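Local coordinates for protein putative amidohydrolase/peptidase (Burkholderia cenocepacia, PDB 4WJB) that probably hydrolyses non-peptide carbon-nitrogen bonds with the help of zinc, as a member of the peptidase M20 family, at residues P17-D22 / W405-A410; R63-T68 / E117-L122; E29-I34 / V59-E64. One frame throughout, in Å; residues are numbered along the deposited sequence. Where two conformers were deposited one is given.

Interaction 1: P17-D22 / W405-A410; sequences PRVDGD and WATAGA
Where the chain enters helix 21-31 of the zinc-binding domain of this M20-family fold, Val19 and Gly21 lie against Thr407 and Ala410, which belong to helix 403-421. The contact thus brings the N-terminal region against the last helix. Val19 points at the helix and straddles one turn of it with its two methyls. Val19 CG1 comes down beside the backbone of Ala410, 3.4 Å from Ala410 O, with Ala410 CB next to it at 4.0 Å. Val19 CG2 reaches the preceding turn and meets Thr407 CG2 at 3.7 Å, methyl to methyl. A chi1 of -50° turns CG1 beside the backbone N, toward Ala410, and CG2 between N and the carbonyl carbon, toward Thr407. Thr407 and Val19 run past each other in opposite senses. On Thr407, CG2 is anti to the backbone N, which swings OG1 round to the other partner, Gly21. There Gly21 CA lies 3.2 Å from Thr407 OG1, a close packing contact. The hydroxyl also bonds to Pro403 O, one turn back in its own helix. Ahead of the helix, Asp20 is the N-cap residue, and its OD1 takes the backbone N of Arg23. Arg18 forms a salt bridge with Asp411, whose carboxylate also receives Val19 N, which also ties the loop to helix 403-421. A single water completes the join, donating to Gly21 O at 2.7 Å and lying 2.8 Å from Thr407 OG1.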
loop_
_atom_site.group_PDB
_atom_site.type_symbol
_atom_site.label_atom_id
_atom_site.label_comp_id
_atom_site.label_asym_id
_atom_site.label_seq_id
_atom_site.Cartn_x
_atom_site.Cartn_y
_atom_site.Cartn_z
ATOM N N PRO A 17 0.832 34.442 -44.442
ATOM C CA PRO A 17 0.632 35.308 -43.275
ATOM C C PRO A 17 1.358 34.793 -42.036
ATOM O O PRO A 17 1.756 33.630 -41.992
ATOM C CB PRO A 17 -0.885 35.275 -43.072
ATOM C CG PRO A 17 -1.295 33.956 -43.610
ATOM C CD PRO A 17 -0.387 33.684 -44.777
ATOM N N ARG A 18 1.534 35.665 -41.049
ATOM C CA ARG A 18 2.221 35.313 -39.810
ATOM C C ARG A 18 1.465 35.882 -38.623
ATOM O O ARG A 18 0.891 36.963 -38.719
ATOM C CB ARG A 18 3.661 35.836 -39.805
ATOM C CG ARG A 18 4.570 35.235 -40.868
ATOM C CD ARG A 18 4.813 33.756 -40.620
ATOM N NE ARG A 18 5.399 33.501 -39.306
ATOM C CZ ARG A 18 6.706 33.457 -39.062
ATOM N NH1 ARG A 18 7.576 33.653 -40.044
ATOM N NH2 ARG A 18 7.146 33.213 -37.833
ATOM N N VAL A 19 1.470 35.167 -37.502
ATOM C CA VAL A 19 0.798 35.670 -36.310
ATOM C C VAL A 19 1.595 36.820 -35.693
ATOM O O VAL A 19 2.803 36.943 -35.909
ATOM C CB VAL A 19 0.579 34.560 -35.247
ATOM C CG1 VAL A 19 -0.068 33.337 -35.881
ATOM C CG2 VAL A 19 1.886 34.186 -34.585
ATOM N N ASP A 20 0.894 37.672 -34.953
ATOM C CA ASP A 20 1.503 38.720 -34.142
ATOM C C ASP A 20 1.723 38.176 -32.729
ATOM O O ASP A 20 0.789 38.126 -31.928
ATOM C CB ASP A 20 0.607 39.958 -34.113
ATOM C CG ASP A 20 1.235 41.138 -33.387
ATOM O OD1 ASP A 20 2.105 40.940 -32.514
ATOM O OD2 ASP A 20 0.837 42.283 -33.690
ATOM N N GLY A 21 2.959 37.791 -32.426
ATOM C CA GLY A 21 3.270 37.140 -31.164
ATOM C C GLY A 21 3.027 38.003 -29.941
ATOM O O GLY A 21 2.557 37.518 -28.916
ATOM N N ASP A 22 3.354 39.286 -30.045
ATOM C CA ASP A 22 3.143 40.211 -28.939
ATOM C C ASP A 22 1.654 40.410 -28.659
ATOM O O ASP A 22 1.244 40.512 -27.504
ATOM C CB ASP A 22 3.809 41.553 -29.237
ATOM C CG ASP A 22 5.312 41.429 -29.385
ATOM O OD1 ASP A 22 5.907 40.590 -28.680
ATOM O OD2 ASP A 22 5.894 42.161 -30.212
ATOM N N TRP A 405 7.422 29.860 -27.761
ATOM C CA TRP A 405 6.569 28.688 -27.924
ATOM C C TRP A 405 5.127 29.082 -28.234
ATOM O O TRP A 405 4.488 28.478 -29.093
ATOM C CB TRP A 405 6.591 27.813 -26.665
ATOM C CG TRP A 405 7.929 27.231 -26.343
ATOM C CD1 TRP A 405 9.023 27.173 -27.155
ATOM C CD2 TRP A 405 8.314 26.631 -25.104
ATOM N NE1 TRP A 405 10.071 26.564 -26.497
ATOM C CE2 TRP A 405 9.660 26.227 -25.232
ATOM C CE3 TRP A 405 7.651 26.394 -23.897
ATOM C CZ2 TRP A 405 10.354 25.597 -24.200
ATOM C CZ3 TRP A 405 8.341 25.771 -22.870
ATOM C CH2 TRP A 405 9.679 25.378 -23.028
ATOM N N ALA A 406 4.614 30.076 -27.518
ATOM C CA ALA A 406 3.237 30.524 -27.728
ATOM C C ALA A 406 3.030 30.972 -29.171
ATOM O O ALA A 406 2.059 30.584 -29.816
ATOM C CB ALA A 406 2.887 31.647 -26.771
ATOM N N THR A 407 3.967 31.777 -29.666
ATOM C CA THR A 407 3.926 32.287 -31.033
ATOM C C THR A 407 4.039 31.168 -32.069
ATOM O O THR A 407 3.341 31.176 -33.085
ATOM C CB THR A 407 5.054 33.320 -31.266
ATOM O OG1 THR A 407 4.866 34.436 -30.386
ATOM C CG2 THR A 407 5.056 33.808 -32.707
ATOM N N ALA A 408 4.907 30.198 -31.799
ATOM C CA ALA A 408 5.148 29.107 -32.740
ATOM C C ALA A 408 3.921 28.212 -32.898
ATOM O O ALA A 408 3.587 27.795 -34.008
ATOM C CB ALA A 408 6.337 28.290 -32.297
ATOM N N GLY A 409 3.260 27.905 -31.786
ATOM C CA GLY A 409 2.061 27.088 -31.830
ATOM C C GLY A 409 0.979 27.783 -32.633
ATOM O O GLY A 409 0.279 27.162 -33.439
ATOM N N ALA A 410 0.857 29.088 -32.417
ATOM C CA ALA A 410 -0.162 29.872 -33.093
ATOM C C ALA A 410 0.140 30.006 -34.585
ATOM O O ALA A 410 -0.775 30.012 -35.406
ATOM C CB ALA A 410 -0.285 31.238 -32.447
HETATM O O HOH W 1 3.653 35.226 -27.987
#

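Interaction 2: R63-T68 / E117-L122; sequences REAGCT and EVVRAL
Val119 CG1, a methyl on helix 109-124, packs against both Ala65 CB and Cys67 SG, which follow the end of helix 49-64. Val119 CG1 lies 4.0 Å from Ala65 CB and 3.7 Å from Cys67 SG, so one branch makes both apolar contacts. The chi1 of Val119, 166°, sets CG1 anti to the backbone N and aims it toward the helix end, while CG2 is turned off beside N. Cys67 answers with its sulfur beside its own N and anti to the carbonyl carbon (chi1 -64°), which sends SG at helix 109-124; Ala79 of strand 77-81 also packs on this side chain. Arg120 adds a looser touch: Arg120 CG lies 4.4 Å from Ala65 CB, and the rest of its extended chain runs on past the alanine. Ala65 O accepts a hydrogen bond from Asn123 ND2, a polar tie beside the methyl contacts. Between the two small residues Gly66 turns the chain with positive phi (85°), which presents Ala65 and Cys67 to the same helix. Cys67 N bonds to Ala62 O, and Gly66 N to Arg63 O at 2.8 Å, the paired bonds of a Schellman motif ending a helix just before strand 68-71.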
loop_
_atom_site.group_PDB
_atom_site.type_symbol
_atom_site.label_atom_id
_atom_site.label_comp_id
_atom_site.label_asym_id
_atom_site.label_seq_id
_atom_site.Cartn_x
_atom_site.Cartn_y
_atom_site.Cartn_z
ATOM N N ARG A 63 -16.187 39.607 -32.076
ATOM C CA ARG A 63 -17.055 40.505 -32.833
ATOM C C ARG A 63 -16.263 41.686 -33.373
ATOM O O ARG A 63 -16.438 42.081 -34.526
ATOM C CB ARG A 63 -18.221 40.985 -31.964
ATOM C CG ARG A 63 -19.302 39.931 -31.762
ATOM C CD ARG A 63 -20.294 40.341 -30.686
ATOM N NE ARG A 63 -21.445 39.441 -30.628
ATOM C CZ ARG A 63 -22.312 39.408 -29.622
ATOM N NH1 ARG A 63 -22.151 40.214 -28.582
ATOM N NH2 ARG A 63 -23.333 38.566 -29.651
ATOM N N GLU A 64 -15.384 42.241 -32.543
ATOM C CA GLU A 64 -14.519 43.339 -32.966
ATOM C C GLU A 64 -13.617 42.918 -34.127
ATOM O O GLU A 64 -13.186 43.755 -34.924
ATOM C CB GLU A 64 -13.676 43.838 -31.790
ATOM C CG GLU A 64 -14.487 44.565 -30.723
ATOM C CD GLU A 64 -13.699 44.834 -29.452
ATOM O OE1 GLU A 64 -12.500 44.491 -29.398
ATOM O OE2 GLU A 64 -14.283 45.400 -28.503
ATOM N N ALA A 65 -13.347 41.618 -34.221
ATOM C CA ALA A 65 -12.563 41.069 -35.322
ATOM C C ALA A 65 -13.455 40.610 -36.480
ATOM O O ALA A 65 -13.001 39.909 -37.386
ATOM C CB ALA A 65 -11.697 39.919 -34.831
ATOM N N GLY A 66 -14.726 40.996 -36.435
ATOM C CA GLY A 66 -15.635 40.770 -37.544
ATOM C C GLY A 66 -16.317 39.414 -37.594
ATOM O O GLY A 66 -16.947 39.075 -38.595
ATOM N N CYS A 67 -16.203 38.637 -36.521
ATOM C CA CYS A 67 -16.843 37.324 -36.473
ATOM C C CYS A 67 -18.321 37.403 -36.104
ATOM O O CYS A 67 -18.742 38.291 -35.369
ATOM C CB CYS A 67 -16.136 36.411 -35.471
ATOM S SG CYS A 67 -14.439 36.013 -35.901
ATOM N N THR A 68 -19.099 36.454 -36.612
ATOM C CA THR A 68 -20.463 36.261 -36.149
ATOM C C THR A 68 -20.473 35.188 -35.060
ATOM O O THR A 68 -20.071 34.047 -35.296
ATOM C CB THR A 68 -21.402 35.846 -37.292
ATOM O OG1 THR A 68 -21.419 36.868 -38.298
ATOM C CG2 THR A 68 -22.818 35.636 -36.764
ATOM N N GLU A 117 -6.280 34.687 -32.509
ATOM C CA GLU A 117 -5.136 35.296 -33.175
ATOM C C GLU A 117 -5.095 34.903 -34.648
ATOM O O GLU A 117 -4.703 35.703 -35.495
ATOM C CB GLU A 117 -3.830 34.908 -32.476
ATOM C CG GLU A 117 -2.564 35.266 -33.248
ATOM C CD GLU A 117 -2.455 36.750 -33.606
ATOM O OE1 GLU A 117 -2.991 37.601 -32.866
ATOM O OE2 GLU A 117 -1.814 37.061 -34.634
ATOM N N VAL A 118 -5.520 33.680 -34.953
ATOM C CA VAL A 118 -5.598 33.228 -36.338
ATOM C C VAL A 118 -6.564 34.110 -37.127
ATOM O O VAL A 118 -6.259 34.534 -38.249
ATOM C CB VAL A 118 -6.033 31.744 -36.429
ATOM C CG1 VAL A 118 -6.447 31.379 -37.849
ATOM C CG2 VAL A 118 -4.897 30.838 -35.963
ATOM N N VAL A 119 -7.713 34.406 -36.528
ATOM C CA VAL A 119 -8.698 35.272 -37.166
ATOM C C VAL A 119 -8.122 36.668 -37.390
ATOM O O VAL A 119 -8.196 37.210 -38.494
ATOM C CB VAL A 119 -9.988 35.374 -36.332
ATOM C CG1 VAL A 119 -10.862 36.531 -36.833
ATOM C CG2 VAL A 119 -10.749 34.062 -36.389
ATOM N N ARG A 120 -7.532 37.237 -36.342
ATOM C CA ARG A 120 -6.911 38.554 -36.437
ATOM C C ARG A 120 -5.809 38.597 -37.493
ATOM O O ARG A 120 -5.688 39.583 -38.222
ATOM C CB ARG A 120 -6.347 38.974 -35.082
ATOM C CG ARG A 120 -7.407 39.325 -34.054
ATOM C CD ARG A 120 -6.784 39.521 -32.678
ATOM N NE ARG A 120 -7.742 40.064 -31.719
ATOM C CZ ARG A 120 -7.458 40.319 -30.447
ATOM N NH1 ARG A 120 -6.242 40.073 -29.975
ATOM N NH2 ARG A 120 -8.388 40.824 -29.650
ATOM N N ALA A 121 -5.017 37.530 -37.580
ATOM C CA ALA A 121 -3.906 37.482 -38.530
ATOM C C ALA A 121 -4.412 37.399 -39.965
ATOM O O ALA A 121 -3.844 38.012 -40.864
ATOM C CB ALA A 121 -2.992 36.308 -38.227
ATOM N N LEU A 122 -5.475 36.629 -40.175
ATOM C CA LEU A 122 -6.108 36.553 -41.486
ATOM C C LEU A 122 -6.683 37.915 -41.884
ATOM O O LEU A 122 -6.596 38.318 -43.043
ATOM C CB LEU A 122 -7.198 35.479 -41.493
ATOM C CG LEU A 122 -6.694 34.035 -41.443
ATOM C CD1 LEU A 122 -7.848 33.063 -41.231
ATOM C CD2 LEU A 122 -5.920 33.701 -42.715
#

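Interaction 3: E29-I34 / V59-E64; sequences ERMAQI and VQWARE
The carbonyl oxygen of Met31 receives Ile34 N at 3.0 Å, closing a type I beta turn from Met31 to Ile34; the side chain of the same methionine, with that of Arg30, meets Trp61. This is helix packing at a distance within the zinc-binding domain of the M20 fold. The nearest CA atoms of the two segments, those of Met31 and Trp61, are 11.4 Å apart, and the indole spans the distance from helix 49-64. Its six-membered ring leads. Arg30 CG meets the CZ2-CH2 side of the ring, at its edge and near the plane, 3.8 Å from both CH2 and CZ2 of Trp61. With CG anti to the backbone N (chi1 170°) and a bend at chi2 (65°), the arginine offers its aliphatic part to the ring, and its guanidinium plane stands almost perpendicular to the indole, at 88°. Met31 arrives on the CZ3 side. Bends at chi2 and chi3 curl its thioether chain round until the terminal methyl approaches the ring obliquely. Helix 109-124 packs against both, its Leu113 touching Met31 and Trp61 and its Leu116 touching Trp61. From the same helix Arg120 makes a cation-pi contact with the indole. A bound zinc ion lies about 13 Å from the Met31 side chain, so the contact is packing at a distance from the metal. Its methionine half ends at Met31 CE, 4.0 Å from Trp61 CZ3.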
loop_
_atom_site.group_PDB
_atom_site.type_symbol
_atom_site.label_atom_id
_atom_site.label_comp_id
_atom_site.label_asym_id
_atom_site.label_seq_id
_atom_site.Cartn_x
_atom_site.Cartn_y
_atom_site.Cartn_z
ATOM N N GLU A 29 -2.057 37.356 -21.321
ATOM C CA GLU A 29 -1.848 38.071 -20.064
ATOM C C GLU A 29 -3.158 38.682 -19.558
ATOM O O GLU A 29 -3.470 38.608 -18.371
ATOM C CB GLU A 29 -0.786 39.163 -20.231
ATOM C CG GLU A 29 0.619 38.640 -20.512
ATOM C CD GLU A 29 1.239 37.932 -19.320
ATOM O OE1 GLU A 29 1.621 38.624 -18.352
ATOM O OE2 GLU A 29 1.344 36.685 -19.350
ATOM N N ARG A 30 -3.925 39.272 -20.470
ATOM C CA ARG A 30 -5.189 39.919 -20.118
ATOM C C ARG A 30 -6.228 38.911 -19.627
ATOM O O ARG A 30 -6.902 39.132 -18.617
ATOM C CB ARG A 30 -5.734 40.699 -21.318
ATOM C CG ARG A 30 -7.158 41.211 -21.148
ATOM C CD ARG A 30 -7.260 42.247 -20.036
ATOM N NE ARG A 30 -8.611 42.797 -19.947
ATOM C CZ ARG A 30 -9.573 42.304 -19.170
ATOM N NH1 ARG A 30 -9.334 41.247 -18.404
ATOM N NH2 ARG A 30 -10.773 42.868 -19.157
ATOM N N MET A 31 -6.354 37.802 -20.339
ATOM C CA MET A 31 -7.336 36.795 -19.965
ATOM C C MET A 31 -6.950 36.143 -18.637
ATOM O O MET A 31 -7.815 35.774 -17.847
ATOM C CB MET A 31 -7.470 35.740 -21.063
ATOM C CG MET A 31 -8.641 34.799 -20.861
ATOM S SD MET A 31 -10.235 35.607 -21.129
ATOM C CE MET A 31 -10.280 35.750 -22.911
ATOM N N ALA A 32 -5.648 36.040 -18.381
ATOM C CA ALA A 32 -5.149 35.396 -17.164
ATOM C C ALA A 32 -5.471 36.211 -15.914
ATOM O O ALA A 32 -5.324 35.730 -14.795
ATOM C CB ALA A 32 -3.651 35.162 -17.265
ATOM N N GLN A 33 -5.909 37.449 -16.109
ATOM C CA GLN A 33 -6.344 38.278 -14.994
ATOM C C GLN A 33 -7.663 37.763 -14.422
ATOM O O GLN A 33 -7.932 37.896 -13.225
ATOM C CB GLN A 33 -6.501 39.732 -15.438
ATOM C CG GLN A 33 -5.233 40.355 -15.990
ATOM C CD GLN A 33 -5.477 41.740 -16.548
ATOM O OE1 GLN A 33 -6.591 42.254 -16.485
ATOM N NE2 GLN A 33 -4.436 42.350 -17.103
ATOM N N ILE A 34 -8.485 37.180 -15.285
ATOM C CA ILE A 34 -9.807 36.723 -14.880
ATOM C C ILE A 34 -9.698 35.409 -14.110
ATOM O O ILE A 34 -9.523 34.337 -14.694
ATOM C CB ILE A 34 -10.736 36.560 -16.094
ATOM C CG1 ILE A 34 -10.749 37.854 -16.920
ATOM C CG2 ILE A 34 -12.148 36.207 -15.651
ATOM C CD1 ILE A 34 -11.584 37.759 -18.182
ATOM N N VAL A 59 -16.063 36.832 -26.696
ATOM C CA VAL A 59 -17.143 37.184 -27.591
ATOM C C VAL A 59 -16.957 38.623 -28.075
ATOM O O VAL A 59 -17.122 38.909 -29.260
ATOM C CB VAL A 59 -18.511 37.001 -26.907
ATOM C CG1 VAL A 59 -19.586 37.841 -27.589
ATOM C CG2 VAL A 59 -18.895 35.530 -26.912
ATOM N N GLN A 60 -16.601 39.523 -27.163
ATOM C CA GLN A 60 -16.372 40.915 -27.537
ATOM C C GLN A 60 -15.216 41.030 -28.531
ATOM O O GLN A 60 -15.336 41.715 -29.546
ATOM C CB GLN A 60 -16.098 41.780 -26.302
ATOM C CG GLN A 60 -15.736 43.236 -26.619
ATOM C CD GLN A 60 -16.893 44.032 -27.212
ATOM O OE1 GLN A 60 -18.062 43.726 -26.973
ATOM N NE2 GLN A 60 -16.565 45.068 -27.990
ATOM N N TRP A 61 -14.106 40.350 -28.253
ATOM C CA TRP A 61 -12.948 40.411 -29.146
ATOM C C TRP A 61 -13.241 39.803 -30.518
ATOM O O TRP A 61 -12.797 40.322 -31.551
ATOM C CB TRP A 61 -11.745 39.709 -28.518
ATOM C CG TRP A 61 -11.142 40.447 -27.361
ATOM C CD1 TRP A 61 -11.391 41.738 -26.983
ATOM C CD2 TRP A 61 -10.191 39.930 -26.423
ATOM N NE1 TRP A 61 -10.644 42.054 -25.872
ATOM C CE2 TRP A 61 -9.902 40.959 -25.508
ATOM C CE3 TRP A 61 -9.553 38.693 -26.273
ATOM C CZ2 TRP A 61 -9.002 40.791 -24.454
ATOM C CZ3 TRP A 61 -8.656 38.528 -25.222
ATOM C CH2 TRP A 61 -8.393 39.571 -24.329
ATOM N N ALA A 62 -14.000 38.712 -30.523
ATOM C CA ALA A 62 -14.364 38.031 -31.763
ATOM C C ALA A 62 -15.216 38.922 -32.671
ATOM O O ALA A 62 -15.000 38.977 -33.891
ATOM C CB ALA A 62 -15.099 36.747 -31.458
ATOM N N ARG A 63 -16.187 39.607 -32.076
ATOM C CA ARG A 63 -17.055 40.505 -32.833
ATOM C C ARG A 63 -16.263 41.686 -33.373
ATOM O O ARG A 63 -16.438 42.081 -34.526
ATOM C CB ARG A 63 -18.221 40.985 -31.964
ATOM C CG ARG A 63 -19.302 39.931 -31.762
ATOM C CD ARG A 63 -20.294 40.341 -30.686
ATOM N NE ARG A 63 -21.445 39.441 -30.628
ATOM C CZ ARG A 63 -22.312 39.408 -29.622
ATOM N NH1 ARG A 63 -22.151 40.214 -28.582
ATOM N NH2 ARG A 63 -23.333 38.566 -29.651
ATOM N N GLU A 64 -15.384 42.241 -32.543
ATOM C CA GLU A 64 -14.519 43.339 -32.966
ATOM C C GLU A 64 -13.617 42.918 -34.127
ATOM O O GLU A 64 -13.186 43.755 -34.924
ATOM C CB GLU A 64 -13.676 43.838 -31.790
ATOM C CG GLU A 64 -14.487 44.565 -30.723
ATOM C CD GLU A 64 -13.699 44.834 -29.452
ATOM O OE1 GLU A 64 -12.500 44.491 -29.398
ATOM O OE2 GLU A 64 -14.283 45.400 -28.503
#

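Overall arrangement
All three contacts lie on the same side of the chain's centre, in the zinc-binding domain. Interaction 1 pairs the N-terminal region with helix 403-421 across 383 residues, and the other two are nested inside the loop it closes. Interactions 1 and 3 both use helix 21-31, their centres about 17 Å apart. Interactions 2 and 3 share Arg63 and Glu64 of helix 49-64, with centres about 12 Å apart. Helix 109-124 connects interactions 1 and 2, about 15 Å apart between centres: Glu117 OE2 takes Asp20 N in a probable hydrogen bond of 2.8 Å. The start, the end and the intervening helices of this domain are thereby packed against one another.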